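Local coordinates for Alpha/beta hydrolase family protein (Bacillus anthracis, PDB 3OOS), which is a hydrolase of the alpha/beta fold family that probably uses a serine nucleophile, its natural substrate not being established, at residues A[127-132]-A[212-217]; A[96-101]-A[225-230]; A[75-80]-A[197-202]. All blocks are in the same frame, centred on the assembly; numbering follows the deposited sequence. Where two conformers were deposited one is given.

Interaction 1 (A[127-132]-A[212-217]); sequences SKEYAS and DVRQKL
The guanidinium group of R214 receives S127 over one face and D212 at its edge. S127 CB lies 3.8 Å from R214 NE, and the OG is 3.9 Å above the plane but offset toward the rim, so the serine rests on the NE side of the group. At the edge, D212 is gripped side-on by two nitrogens. R214 NE reaches D212 OD1 at 2.9 Å, and R214 NH2 makes a salt bridge of 2.8 Å to D212 OD2, nearly straight at 172°. Both acceptors lie close to the guanidinium plane, yet the carboxylate is tilted, for NH2 meets OD2 from above the carboxylate plane, 44° out of it.

E129 approaches obliquely, its carboxylate turned 66° from the guanidinium. From E129 OE1 to R214 NH1 runs a long salt bridge of 3.5 Å without a hydrogen bond. It belongs to one of two conformers of E129, so this tie, and the network in which two acids share one arginine, is tentative, whereas the D212-R214 pair is firm.

Two turns fix the bases of these side chains. D212 OD1 also accepts from the backbone N of R214, making an Asx turn, with the two donors reaching it from opposite faces of the carboxylate. S127 OG, held between its own N and carbonyl carbon, accepts from E129 N at 3.1 Å in an ST turn.

The backbones meet at a single bridge between S127 and D212, flanked by backbone hydrogen bonds of K128 with Y211 and V213 with A126. The contact thus joins the loop after strand 116-122 to the lead-in of the weakly bonded helix 214-217, while R214 also touches E242 and L246 of helix 237-246.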
ATOM      1  N   SER A 127      13.432  -4.839  -1.827  1.00  9.88           N
ATOM      2  CA  SER A 127      14.044  -4.603  -3.136  1.00 10.39           C
ATOM      3  C   SER A 127      13.187  -5.184  -4.254  1.00 10.76           C
ATOM      4  O   SER A 127      12.186  -5.854  -3.999  1.00 10.81           O
ATOM      5  CB  SER A 127      15.449  -5.207  -3.202  1.00 10.32           C
ATOM      6  OG  SER A 127      15.381  -6.598  -3.471  1.00 10.41           O
ATOM      7  N   LYS A 128      13.605  -4.927  -5.490  1.00 11.43           N
ATOM      8  CA  LYS A 128      12.935  -5.446  -6.681  1.00 12.19           C
ATOM      9  C   LYS A 128      13.041  -6.972  -6.830  1.00 12.58           C
ATOM     10  O   LYS A 128      12.402  -7.551  -7.713  1.00 12.54           O
ATOM     11  CB  LYS A 128      13.500  -4.760  -7.931  1.00 12.66           C
ATOM     12  CG  LYS A 128      14.960  -5.074  -8.234  1.00 13.70           C
ATOM     13  CD  LYS A 128      15.383  -4.444  -9.554  1.00 16.36           C
ATOM     14  CE  LYS A 128      16.830  -4.765  -9.886  1.00 17.52           C
ATOM     15  NZ  LYS A 128      17.251  -4.102 -11.155  1.00 18.67           N
ATOM     16  N   GLU A 129      13.829  -7.606  -5.957  1.00 12.85           N
ATOM     17  CA  GLU A 129      14.109  -9.032  -6.103  0.50 13.36           C
ATOM     18  C   GLU A 129      12.886  -9.938  -5.883  1.00 13.33           C
ATOM     19  O   GLU A 129      12.916 -11.113  -6.257  1.00 13.52           O
ATOM     20  CB  GLU A 129      15.323  -9.454  -5.265  0.50 13.63           C
ATOM     21  CG  GLU A 129      16.620  -8.813  -5.755  0.50 14.66           C
ATOM     22  CD  GLU A 129      17.869  -9.451  -5.178  0.50 15.98           C
ATOM     23  OE1 GLU A 129      18.977  -8.977  -5.507  0.50 17.45           O
ATOM     24  OE2 GLU A 129      17.751 -10.421  -4.402  0.50 16.66           O
ATOM     25  N   TYR A 130      11.802  -9.391  -5.331  1.00 13.50           N
ATOM     26  CA  TYR A 130      10.560 -10.163  -5.180  1.00 13.92           C
ATOM     27  C   TYR A 130      10.064 -10.706  -6.526  1.00 14.41           C
ATOM     28  O   TYR A 130       9.571 -11.828  -6.600  1.00 14.20           O
ATOM     29  CB  TYR A 130       9.455  -9.347  -4.488  1.00 13.81           C
ATOM     30  CG  TYR A 130       8.914  -8.199  -5.312  1.00 13.61           C
ATOM     31  CD1 TYR A 130       7.752  -8.343  -6.078  1.00 13.76           C
ATOM     32  CD2 TYR A 130       9.560  -6.966  -5.322  1.00 13.72           C
ATOM     33  CE1 TYR A 130       7.257  -7.282  -6.839  1.00 13.97           C
ATOM     34  CE2 TYR A 130       9.080  -5.906  -6.075  1.00 14.05           C
ATOM     35  CZ  TYR A 130       7.930  -6.069  -6.831  1.00 14.22           C
ATOM     36  OH  TYR A 130       7.460  -5.008  -7.567  1.00 15.51           O
ATOM     37  N   ALA A 131      10.222  -9.916  -7.585  1.00 14.94           N
ATOM     38  CA  ALA A 131       9.713 -10.285  -8.905  1.00 15.79           C
ATOM     39  C   ALA A 131      10.605 -11.301  -9.626  1.00 16.46           C
ATOM     40  O   ALA A 131      10.265 -11.755 -10.723  1.00 17.00           O
ATOM     41  CB  ALA A 131       9.493  -9.043  -9.764  1.00 15.72           C
ATOM     42  N   SER A 132      11.735 -11.646  -9.007  1.00 16.97           N
ATOM     43  CA  SER A 132      12.642 -12.663  -9.538  0.50 17.30           C
ATOM     44  C   SER A 132      12.623 -13.938  -8.693  1.00 17.44           C
ATOM     45  O   SER A 132      13.425 -14.855  -8.908  1.00 17.99           O
ATOM     46  CB  SER A 132      14.067 -12.111  -9.650  0.50 17.45           C
ATOM     47  OG  SER A 132      14.152 -11.142 -10.679  0.50 17.64           O
ATOM     48  N   ASP A 212      15.699  -0.615  -4.230  1.00 10.52           N
ATOM     49  CA  ASP A 212      16.475  -1.406  -3.277  1.00 10.33           C
ATOM     50  C   ASP A 212      16.818  -0.536  -2.075  1.00 10.13           C
ATOM     51  O   ASP A 212      17.560   0.440  -2.198  1.00 10.17           O
ATOM     52  CB  ASP A 212      17.754  -1.953  -3.931  1.00 10.53           C
ATOM     53  CG  ASP A 212      18.502  -2.944  -3.044  1.00 11.06           C
ATOM     54  OD1 ASP A 212      18.021  -3.262  -1.933  1.00 10.97           O
ATOM     55  OD2 ASP A 212      19.581  -3.415  -3.471  1.00 12.29           O
ATOM     56  N   VAL A 213      16.262  -0.895  -0.918  1.00  9.81           N
ATOM     57  CA  VAL A 213      16.522  -0.185   0.335  1.00  9.44           C
ATOM     58  C   VAL A 213      17.098  -1.107   1.421  1.00  9.49           C
ATOM     59  O   VAL A 213      17.145  -0.736   2.589  1.00  9.22           O
ATOM     60  CB  VAL A 213      15.252   0.544   0.867  1.00  9.53           C
ATOM     61  CG1 VAL A 213      14.796   1.625  -0.114  1.00 10.00           C
ATOM     62  CG2 VAL A 213      14.116  -0.450   1.161  1.00  9.49           C
ATOM     63  N   ARG A 214      17.548  -2.297   1.027  1.00  9.56           N
ATOM     64  CA  ARG A 214      17.993  -3.313   1.994  1.00  9.71           C
ATOM     65  C   ARG A 214      19.042  -2.813   2.985  1.00 10.25           C
ATOM     66  O   ARG A 214      18.916  -3.037   4.189  1.00 10.39           O
ATOM     67  CB  ARG A 214      18.508  -4.563   1.280  1.00  9.92           C
ATOM     68  CG  ARG A 214      17.407  -5.420   0.679  1.00 10.03           C
ATOM     69  CD  ARG A 214      17.988  -6.538  -0.172  1.00 10.89           C
ATOM     70  NE  ARG A 214      18.631  -6.025  -1.384  1.00 12.73           N
ATOM     71  CZ  ARG A 214      19.232  -6.782  -2.299  1.00 13.86           C
ATOM     72  NH1 ARG A 214      19.282  -8.102  -2.152  1.00 14.87           N
ATOM     73  NH2 ARG A 214      19.783  -6.219  -3.368  1.00 15.10           N
ATOM     74  N   GLN A 215      20.074  -2.146   2.479  1.00 10.42           N
ATOM     75  CA  GLN A 215      21.152  -1.675   3.343  1.00 10.87           C
ATOM     76  C   GLN A 215      20.689  -0.526   4.232  1.00 10.67           C
ATOM     77  O   GLN A 215      21.041  -0.459   5.411  1.00 10.98           O
ATOM     78  CB  GLN A 215      22.389  -1.280   2.530  1.00 11.51           C
ATOM     79  CG  GLN A 215      23.078  -2.450   1.822  1.00 13.70           C
ATOM     80  CD  GLN A 215      23.575  -3.530   2.782  1.00 17.29           C
ATOM     81  OE1 GLN A 215      24.082  -3.235   3.869  1.00 19.57           O
ATOM     82  NE2 GLN A 215      23.434  -4.789   2.378  1.00 19.15           N
ATOM     83  N   LYS A 216      19.873   0.359   3.670  1.00 10.23           N
ATOM     84  CA  LYS A 216      19.365   1.496   4.428  1.00 10.05           C
ATOM     85  C   LYS A 216      18.425   1.076   5.558  1.00  9.79           C
ATOM     86  O   LYS A 216      18.325   1.779   6.562  1.00  9.88           O
ATOM     87  CB  LYS A 216      18.703   2.526   3.508  1.00 10.14           C
ATOM     88  CG  LYS A 216      19.714   3.395   2.756  1.00 10.67           C
ATOM     89  CD  LYS A 216      19.056   4.557   2.000  1.00 11.32           C
ATOM     90  CE  LYS A 216      18.222   4.090   0.810  1.00 11.32           C
ATOM     91  NZ  LYS A 216      19.029   3.348  -0.212  1.00 11.35           N
ATOM     92  N   LEU A 217      17.762  -0.073   5.415  1.00  9.89           N
ATOM     93  CA  LEU A 217      16.840  -0.548   6.458  1.00  9.82           C
ATOM     94  C   LEU A 217      17.525  -0.808   7.801  1.00 10.23           C
ATOM     95  O   LEU A 217      16.895  -0.697   8.856  1.00 10.42           O
ATOM     96  CB  LEU A 217      16.078  -1.799   6.014  1.00  9.93           C
ATOM     97  CG  LEU A 217      15.003  -1.628   4.935  1.00  9.73           C
ATOM     98  CD1 LEU A 217      14.236  -2.929   4.794  1.00 10.34           C
ATOM     99  CD2 LEU A 217      14.051  -0.471   5.238  1.00 10.07           C
TER

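Interaction 2 (A[96-101]-A[225-230]); sequences AGHSAG and FIYCGK. With SO4 (sulfate ion), chain B.
Y227, on strand 224-229, reaches H98 on strand 93-98 with its hydroxyl; F225 and I226 precede it and pack elsewhere, I226 on helix 237-246 and F225 on strand 250-255. At Y227 the CG sits between the backbone N and the carbonyl carbon (chi1 75°), which sends the ring across strand 116-122 toward the histidine. Y227 OH and H98 ND1 are 2.8 Å apart and hydrogen-bonded, though either could be the donor. The rings meet rim to rim, centroids 5.7 Å apart and planes at 15°, so the link is polar and not a stack. F270 and F273 pack edge-to-face with the tyrosine. C228 turns to Y237 and S240.

H98 NE2 bonds to H260 O, so both imidazole nitrogens are engaged and the ring's rotation is fixed. S99 follows in a GxSxG pattern; its strained backbone (phi 62°) fits a nucleophile elbow. S99 OG donates to sulfate O2 at 2.7 Å and A100 N to O3 at 3.0 Å, H30 and Y32 also binding the ion. The sulfate probably occupies the place of an oxyanion, A100 N being consistent with an oxyanion-hole donor. As H260 touches S99, Y227 and H98 probably form a buried second shell.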
ATOM      1  N   ALA A  96       1.233   3.784   7.274  1.00  7.97           N
ATOM      2  CA  ALA A  96       0.858   2.407   6.999  1.00  7.97           C
ATOM      3  C   ALA A  96       0.605   2.209   5.509  1.00  7.99           C
ATOM      4  O   ALA A  96      -0.112   2.989   4.877  1.00  8.48           O
ATOM      5  CB  ALA A  96      -0.377   2.017   7.810  1.00  7.72           C
ATOM      6  N   GLY A  97       1.203   1.161   4.956  1.00  7.93           N
ATOM      7  CA  GLY A  97       1.029   0.837   3.546  1.00  8.00           C
ATOM      8  C   GLY A  97       1.062  -0.656   3.294  1.00  8.05           C
ATOM      9  O   GLY A  97       1.732  -1.407   4.014  1.00  8.29           O
ATOM     10  N   HIS A  98       0.338  -1.075   2.260  1.00  8.17           N
ATOM     11  CA  HIS A  98       0.251  -2.479   1.871  1.00  8.03           C
ATOM     12  C   HIS A  98       0.750  -2.686   0.446  1.00  7.98           C
ATOM     13  O   HIS A  98       0.397  -1.925  -0.463  1.00  8.01           O
ATOM     14  CB  HIS A  98      -1.191  -2.979   1.999  1.00  8.17           C
ATOM     15  CG  HIS A  98      -1.338  -4.445   1.743  1.00  8.47           C
ATOM     16  ND1 HIS A  98      -0.939  -5.399   2.654  1.00  8.69           N
ATOM     17  CD2 HIS A  98      -1.823  -5.123   0.676  1.00  9.14           C
ATOM     18  CE1 HIS A  98      -1.175  -6.602   2.160  1.00  9.47           C
ATOM     19  NE2 HIS A  98      -1.709  -6.462   0.960  1.00  9.61           N
ATOM     20  N   SER A  99       1.567  -3.725   0.273  1.00  8.16           N
ATOM     21  CA  SER A  99       2.129  -4.126  -1.025  1.00  8.29           C
ATOM     22  C   SER A  99       3.009  -3.007  -1.581  1.00  8.30           C
ATOM     23  O   SER A  99       3.994  -2.649  -0.937  1.00  8.39           O
ATOM     24  CB  SER A  99       1.029  -4.591  -1.985  1.00  8.43           C
ATOM     25  OG  SER A  99       1.581  -5.331  -3.060  1.00  9.52           O
ATOM     26  N   ALA A 100       2.671  -2.431  -2.738  1.00  8.31           N
ATOM     27  CA  ALA A 100       3.441  -1.276  -3.234  1.00  8.22           C
ATOM     28  C   ALA A 100       3.414  -0.111  -2.238  1.00  8.01           C
ATOM     29  O   ALA A 100       4.388   0.639  -2.121  1.00  8.26           O
ATOM     30  CB  ALA A 100       2.959  -0.829  -4.615  1.00  8.21           C
ATOM     31  N   GLY A 101       2.306   0.021  -1.510  1.00  7.95           N
ATOM     32  CA  GLY A 101       2.210   0.988  -0.417  1.00  7.77           C
ATOM     33  C   GLY A 101       3.180   0.694   0.719  1.00  7.54           C
ATOM     34  O   GLY A 101       3.653   1.612   1.392  1.00  7.39           O
ATOM     35  N   PHE A 225       6.191  -2.304  12.140  1.00  9.93           N
ATOM     36  CA  PHE A 225       5.289  -3.435  12.288  1.00  9.89           C
ATOM     37  C   PHE A 225       5.046  -4.067  10.926  1.00  9.74           C
ATOM     38  O   PHE A 225       4.283  -3.546  10.111  1.00  9.75           O
ATOM     39  CB  PHE A 225       3.987  -2.991  12.972  1.00  9.98           C
ATOM     40  CG  PHE A 225       4.204  -2.361  14.324  1.00 10.56           C
ATOM     41  CD1 PHE A 225       4.268  -3.146  15.472  1.00 11.47           C
ATOM     42  CD2 PHE A 225       4.355  -0.981  14.448  1.00 10.87           C
ATOM     43  CE1 PHE A 225       4.482  -2.564  16.727  1.00 12.20           C
ATOM     44  CE2 PHE A 225       4.564  -0.391  15.696  1.00 11.45           C
ATOM     45  CZ  PHE A 225       4.628  -1.184  16.837  1.00 11.83           C
ATOM     46  N   ILE A 226       5.738  -5.177  10.688  1.00  9.62           N
ATOM     47  CA  ILE A 226       5.715  -5.861   9.396  1.00  9.34           C
ATOM     48  C   ILE A 226       4.714  -7.008   9.463  1.00  9.34           C
ATOM     49  O   ILE A 226       4.631  -7.700  10.469  1.00  9.48           O
ATOM     50  CB  ILE A 226       7.127  -6.420   9.025  1.00  9.52           C
ATOM     51  CG1 ILE A 226       8.254  -5.431   9.388  1.00  9.21           C
ATOM     52  CG2 ILE A 226       7.192  -6.851   7.558  1.00  9.15           C
ATOM     53  CD1 ILE A 226       8.112  -4.014   8.801  1.00  9.33           C
ATOM     54  N   TYR A 227       3.940  -7.204   8.400  1.00  9.19           N
ATOM     55  CA  TYR A 227       3.011  -8.335   8.347  1.00  9.28           C
ATOM     56  C   TYR A 227       2.885  -8.840   6.916  1.00  9.35           C
ATOM     57  O   TYR A 227       3.202  -8.121   5.965  1.00  9.35           O
ATOM     58  CB  TYR A 227       1.625  -7.962   8.919  1.00  9.37           C
ATOM     59  CG  TYR A 227       0.803  -7.101   7.982  1.00  9.42           C
ATOM     60  CD1 TYR A 227       0.034  -7.679   6.969  1.00  9.76           C
ATOM     61  CD2 TYR A 227       0.809  -5.710   8.096  1.00  9.66           C
ATOM     62  CE1 TYR A 227      -0.705  -6.897   6.093  1.00  9.93           C
ATOM     63  CE2 TYR A 227       0.063  -4.917   7.228  1.00  9.94           C
ATOM     64  CZ  TYR A 227      -0.687  -5.519   6.228  1.00  9.70           C
ATOM     65  OH  TYR A 227      -1.415  -4.747   5.353  1.00 10.56           O
ATOM     66  N   CYS A 228       2.405 -10.070   6.770  1.00  9.55           N
ATOM     67  CA  CYS A 228       2.195 -10.662   5.456  1.00  9.79           C
ATOM     68  C   CYS A 228       1.319 -11.894   5.577  1.00 10.16           C
ATOM     69  O   CYS A 228       1.386 -12.619   6.574  1.00 10.21           O
ATOM     70  CB  CYS A 228       3.536 -11.055   4.829  1.00  9.95           C
ATOM     71  SG  CYS A 228       3.479 -11.445   3.062  1.00 10.48           S
ATOM     72  N   GLY A 229       0.496 -12.120   4.558  1.00 10.17           N
ATOM     73  CA  GLY A 229      -0.226 -13.383   4.425  1.00 10.67           C
ATOM     74  C   GLY A 229       0.745 -14.485   4.050  1.00 11.25           C
ATOM     75  O   GLY A 229       1.603 -14.299   3.180  1.00 11.00           O
ATOM     76  N   LYS A 230       0.607 -15.631   4.714  1.00 11.72           N
ATOM     77  CA  LYS A 230       1.457 -16.794   4.457  0.50 12.17           C
ATOM     78  C   LYS A 230       1.458 -17.168   2.975  1.00 12.18           C
ATOM     79  O   LYS A 230       2.497 -17.547   2.418  1.00 12.34           O
ATOM     80  CB  LYS A 230       0.987 -17.983   5.300  0.50 12.54           C
ATOM     81  CG  LYS A 230       1.759 -19.276   5.065  0.50 13.46           C
ATOM     82  CD  LYS A 230       1.136 -20.435   5.821  0.50 15.07           C
ATOM     83  CE  LYS A 230       1.984 -21.681   5.693  0.50 16.13           C
ATOM     84  NZ  LYS A 230       1.567 -22.735   6.656  0.50 16.73           N
TER
HETATM   85  S   SO4 B 278      -0.513  -3.753  -5.325  0.80 18.93           S
HETATM   86  O1  SO4 B 278      -0.233  -3.716  -6.757  0.80 20.01           O
HETATM   87  O2  SO4 B 278      -0.431  -5.129  -4.855  0.80 18.57           O
HETATM   88  O3  SO4 B 278       0.449  -2.910  -4.625  0.80 16.84           O
HETATM   89  O4  SO4 B 278      -1.862  -3.238  -5.091  0.80 19.88           O

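Interaction 3 (A[75-80]-A[197-202]); sequences TETIKD and GNRLNY
T77 and R199 extend toward each other from opposite directions, one from helix 74-87 and the other from helix 197-207. Their CA atoms, the nearest pair between the segments, are 10.9 Å apart, so the helices do not pack backbone to backbone and the gap is bridged by the long arginine. The R199 chain bends at its third torsion (chi3 59°), and its guanidinium presents an edge to the threonine. T77 OG1 lies only 5° out of the guanidinium plane and accepts from R199 NH2 at 3.3 Å, with an N-H...O angle of 156°: a long bond of reasonable direction. On the threonine, the hydroxyl, beside the backbone N, is the branch in contact; CG2 is the other branch, anti to that nitrogen.

A water closes a second path along the same edge. It donates to T77 OG1 at 2.7 Å and accepts from R199 NH1 at 2.9 Å, so one hydroxyl is tied to both terminal nitrogens, directly to NH2 and through water to NH1.

Stronger partners lie outside this pair. T77 OG1 bonds to S73 O in the preceding turn, R199 NE to L31 O and R199 NH1 to K58 O, while L57 and C60 touch the arginine side chain. No carboxylate of the two segments touches the guanidinium: D80 OD2 is 6.1 Å from R199 NH1, near enough perhaps to favour the positive charge. The chemistry implies a buried cation whose partners identified here are neutral oxygens, namely T77 OG1, a water and two backbone carbonyls, with no salt bridge across these segments.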
ATOM      1  N   THR A  75      10.506   9.176  -3.873  0.50 11.35           N
ATOM      2  CA  THR A  75      11.156  10.283  -3.178  0.50 11.37           C
ATOM      3  C   THR A  75      10.262  11.520  -3.147  0.50 11.07           C
ATOM      4  O   THR A  75      10.064  12.131  -2.094  0.50 10.92           O
ATOM      5  CB  THR A  75      12.504  10.654  -3.823  0.50 11.62           C
ATOM      6  OG1 THR A  75      13.408   9.550  -3.716  0.50 12.44           O
ATOM      7  CG2 THR A  75      13.102  11.864  -3.127  0.50 11.87           C
ATOM      8  N   GLU A  76       9.725  11.880  -4.311  1.00 10.80           N
ATOM      9  CA  GLU A  76       8.884  13.076  -4.462  1.00 10.77           C
ATOM     10  C   GLU A  76       7.554  12.893  -3.731  1.00 10.14           C
ATOM     11  O   GLU A  76       7.007  13.845  -3.169  1.00 10.07           O
ATOM     12  CB  GLU A  76       8.655  13.418  -5.939  1.00 11.24           C
ATOM     13  CG  GLU A  76       9.901  13.982  -6.638  1.00 12.70           C
ATOM     14  CD  GLU A  76      10.389  15.289  -6.029  1.00 15.61           C
ATOM     15  OE1 GLU A  76       9.602  16.255  -5.983  1.00 16.77           O
ATOM     16  OE2 GLU A  76      11.563  15.353  -5.599  1.00 17.85           O
ATOM     17  N   THR A  77       7.056  11.657  -3.728  1.00  9.43           N
ATOM     18  CA  THR A  77       5.861  11.291  -2.966  1.00  9.10           C
ATOM     19  C   THR A  77       6.054  11.581  -1.471  1.00  8.99           C
ATOM     20  O   THR A  77       5.176  12.167  -0.823  1.00  8.52           O
ATOM     21  CB  THR A  77       5.492   9.803  -3.180  1.00  9.01           C
ATOM     22  OG1 THR A  77       5.255   9.562  -4.575  1.00  9.22           O
ATOM     23  CG2 THR A  77       4.253   9.420  -2.378  1.00  8.92           C
ATOM     24  N   ILE A  78       7.203  11.182  -0.930  1.00  9.02           N
ATOM     25  CA  ILE A  78       7.504  11.437   0.484  1.00  9.14           C
ATOM     26  C   ILE A  78       7.521  12.938   0.792  1.00  9.24           C
ATOM     27  O   ILE A  78       6.991  13.370   1.821  1.00  9.37           O
ATOM     28  CB  ILE A  78       8.813  10.734   0.952  1.00  9.20           C
ATOM     29  CG1 ILE A  78       8.702   9.213   0.790  1.00  9.48           C
ATOM     30  CG2 ILE A  78       9.135  11.075   2.417  1.00  9.31           C
ATOM     31  CD1 ILE A  78       7.400   8.603   1.293  1.00 10.94           C
ATOM     32  N   LYS A  79       8.110  13.724  -0.106  0.50  9.41           N
ATOM     33  CA  LYS A  79       8.122  15.180   0.031  0.50  9.42           C
ATOM     34  C   LYS A  79       6.700  15.753   0.057  0.50  9.28           C
ATOM     35  O   LYS A  79       6.412  16.673   0.824  0.50  9.36           O
ATOM     36  CB  LYS A  79       8.949  15.817  -1.085  0.50  9.72           C
ATOM     37  CG  LYS A  79      10.408  15.390  -1.082  0.50 10.16           C
ATOM     38  CD  LYS A  79      11.153  15.993  -2.258  0.50 10.85           C
ATOM     39  CE  LYS A  79      12.632  15.650  -2.202  0.50 11.56           C
ATOM     40  NZ  LYS A  79      13.275  16.244  -0.999  0.50 12.55           N
ATOM     41  N   ASP A  80       5.819  15.192  -0.774  1.00  9.12           N
ATOM     42  CA  ASP A  80       4.398  15.572  -0.793  1.00  8.90           C
ATOM     43  C   ASP A  80       3.713  15.230   0.529  1.00  8.58           C
ATOM     44  O   ASP A  80       3.003  16.062   1.099  1.00  8.45           O
ATOM     45  CB  ASP A  80       3.659  14.889  -1.951  1.00  9.05           C
ATOM     46  CG  ASP A  80       3.990  15.495  -3.308  1.00  9.97           C
ATOM     47  OD1 ASP A  80       4.695  16.525  -3.371  1.00 11.08           O
ATOM     48  OD2 ASP A  80       3.526  14.930  -4.322  1.00 11.23           O
ATOM     49  N   GLY A 197      -3.247   4.627 -13.722  1.00 11.32           N
ATOM     50  CA  GLY A 197      -2.344   4.230 -14.803  1.00 11.43           C
ATOM     51  C   GLY A 197      -1.040   5.004 -14.871  1.00 11.42           C
ATOM     52  O   GLY A 197       0.027   4.406 -15.017  1.00 11.47           O
ATOM     53  N   ASN A 198      -1.120   6.328 -14.757  1.00 11.37           N
ATOM     54  CA  ASN A 198       0.073   7.174 -14.798  1.00 11.47           C
ATOM     55  C   ASN A 198       1.096   6.746 -13.756  1.00 11.18           C
ATOM     56  O   ASN A 198       2.295   6.699 -14.027  1.00 11.05           O
ATOM     57  CB  ASN A 198      -0.290   8.650 -14.568  1.00 11.78           C
ATOM     58  CG  ASN A 198      -0.850   9.328 -15.810  1.00 12.91           C
ATOM     59  OD1 ASN A 198      -1.638  10.274 -15.704  1.00 14.85           O
ATOM     60  ND2 ASN A 198      -0.444   8.862 -16.987  1.00 13.11           N
ATOM     61  N   ARG A 199       0.601   6.423 -12.565  1.00 10.87           N
ATOM     62  CA  ARG A 199       1.455   6.108 -11.430  1.00 10.74           C
ATOM     63  C   ARG A 199       1.976   4.667 -11.492  1.00 10.84           C
ATOM     64  O   ARG A 199       3.130   4.406 -11.144  1.00 11.03           O
ATOM     65  CB  ARG A 199       0.712   6.379 -10.119  1.00 10.46           C
ATOM     66  CG  ARG A 199       0.316   7.848  -9.908  1.00 10.28           C
ATOM     67  CD  ARG A 199      -0.103   8.102  -8.458  1.00 10.19           C
ATOM     68  NE  ARG A 199       0.998   7.759  -7.562  1.00 10.35           N
ATOM     69  CZ  ARG A 199       1.898   8.622  -7.099  1.00 10.48           C
ATOM     70  NH1 ARG A 199       1.816   9.916  -7.394  1.00  9.93           N
ATOM     71  NH2 ARG A 199       2.881   8.180  -6.326  1.00 11.28           N
ATOM     72  N   LEU A 200       1.127   3.746 -11.942  1.00 11.03           N
ATOM     73  CA  LEU A 200       1.532   2.353 -12.134  1.00 11.20           C
ATOM     74  C   LEU A 200       2.610   2.248 -13.208  1.00 11.58           C
ATOM     75  O   LEU A 200       3.621   1.563 -13.016  1.00 11.54           O
ATOM     76  CB  LEU A 200       0.333   1.472 -12.499  1.00 11.27           C
ATOM     77  CG  LEU A 200       0.650   0.016 -12.871  1.00 11.44           C
ATOM     78  CD1 LEU A 200       1.232  -0.756 -11.680  1.00 11.47           C
ATOM     79  CD2 LEU A 200      -0.589  -0.684 -13.414  1.00 12.42           C
ATOM     80  N   ASN A 201       2.391   2.934 -14.330  1.00 12.06           N
ATOM     81  CA  ASN A 201       3.380   2.971 -15.405  1.00 12.73           C
ATOM     82  C   ASN A 201       4.722   3.486 -14.918  1.00 12.70           C
ATOM     83  O   ASN A 201       5.757   2.905 -15.227  1.00 12.92           O
ATOM     84  CB  ASN A 201       2.887   3.822 -16.576  1.00 13.33           C
ATOM     85  CG  ASN A 201       1.802   3.139 -17.373  1.00 15.04           C
ATOM     86  OD1 ASN A 201       1.607   1.926 -17.273  1.00 17.00           O
ATOM     87  ND2 ASN A 201       1.088   3.916 -18.180  1.00 17.36           N
ATOM     88  N   TYR A 202       4.703   4.563 -14.139  1.00 12.82           N
ATOM     89  CA  TYR A 202       5.940   5.112 -13.607  1.00 12.98           C
ATOM     90  C   TYR A 202       6.654   4.106 -12.704  1.00 13.18           C
ATOM     91  O   TYR A 202       7.875   3.940 -12.799  1.00 13.11           O
ATOM     92  CB  TYR A 202       5.712   6.435 -12.870  1.00 13.15           C
ATOM     93  CG  TYR A 202       7.015   7.065 -12.453  1.00 13.49           C
ATOM     94  CD1 TYR A 202       7.707   7.919 -13.312  1.00 13.87           C
ATOM     95  CD2 TYR A 202       7.582   6.776 -11.214  1.00 13.97           C
ATOM     96  CE1 TYR A 202       8.921   8.487 -12.935  1.00 15.08           C
ATOM     97  CE2 TYR A 202       8.793   7.326 -10.835  1.00 15.06           C
ATOM     98  CZ  TYR A 202       9.452   8.184 -11.691  1.00 15.41           C
ATOM     99  OH  TYR A 202      10.651   8.731 -11.302  1.00 17.56           O
TER
HETATM  100  O   HOH W   1       3.986  11.320  -6.150  1.00  9.91           O

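How the interactions relate
The three contacts lie within one alpha/beta hydrolase fold and share no touching atoms. Interaction 2 is nearest the chain centre, linking strands 93-98 and 224-229 across strand 116-122 of the mixed sheet. Interaction 1 is centred 14 Å from it, at the loop after strand 116-122, and along the chain is nested inside the loop that interaction 2 closes. Interaction 3, centred about 19 Å from interaction 2 and 18 Å from interaction 1, crosses both in chain order. Helix 74-87 leads into strand 93-98, and helix 197-207 into helix 214-217. Only interaction 2 holds the probable nucleophile turn; interactions 1 and 3 join elements further out, each with nearest atoms about 7 Å from interaction 2.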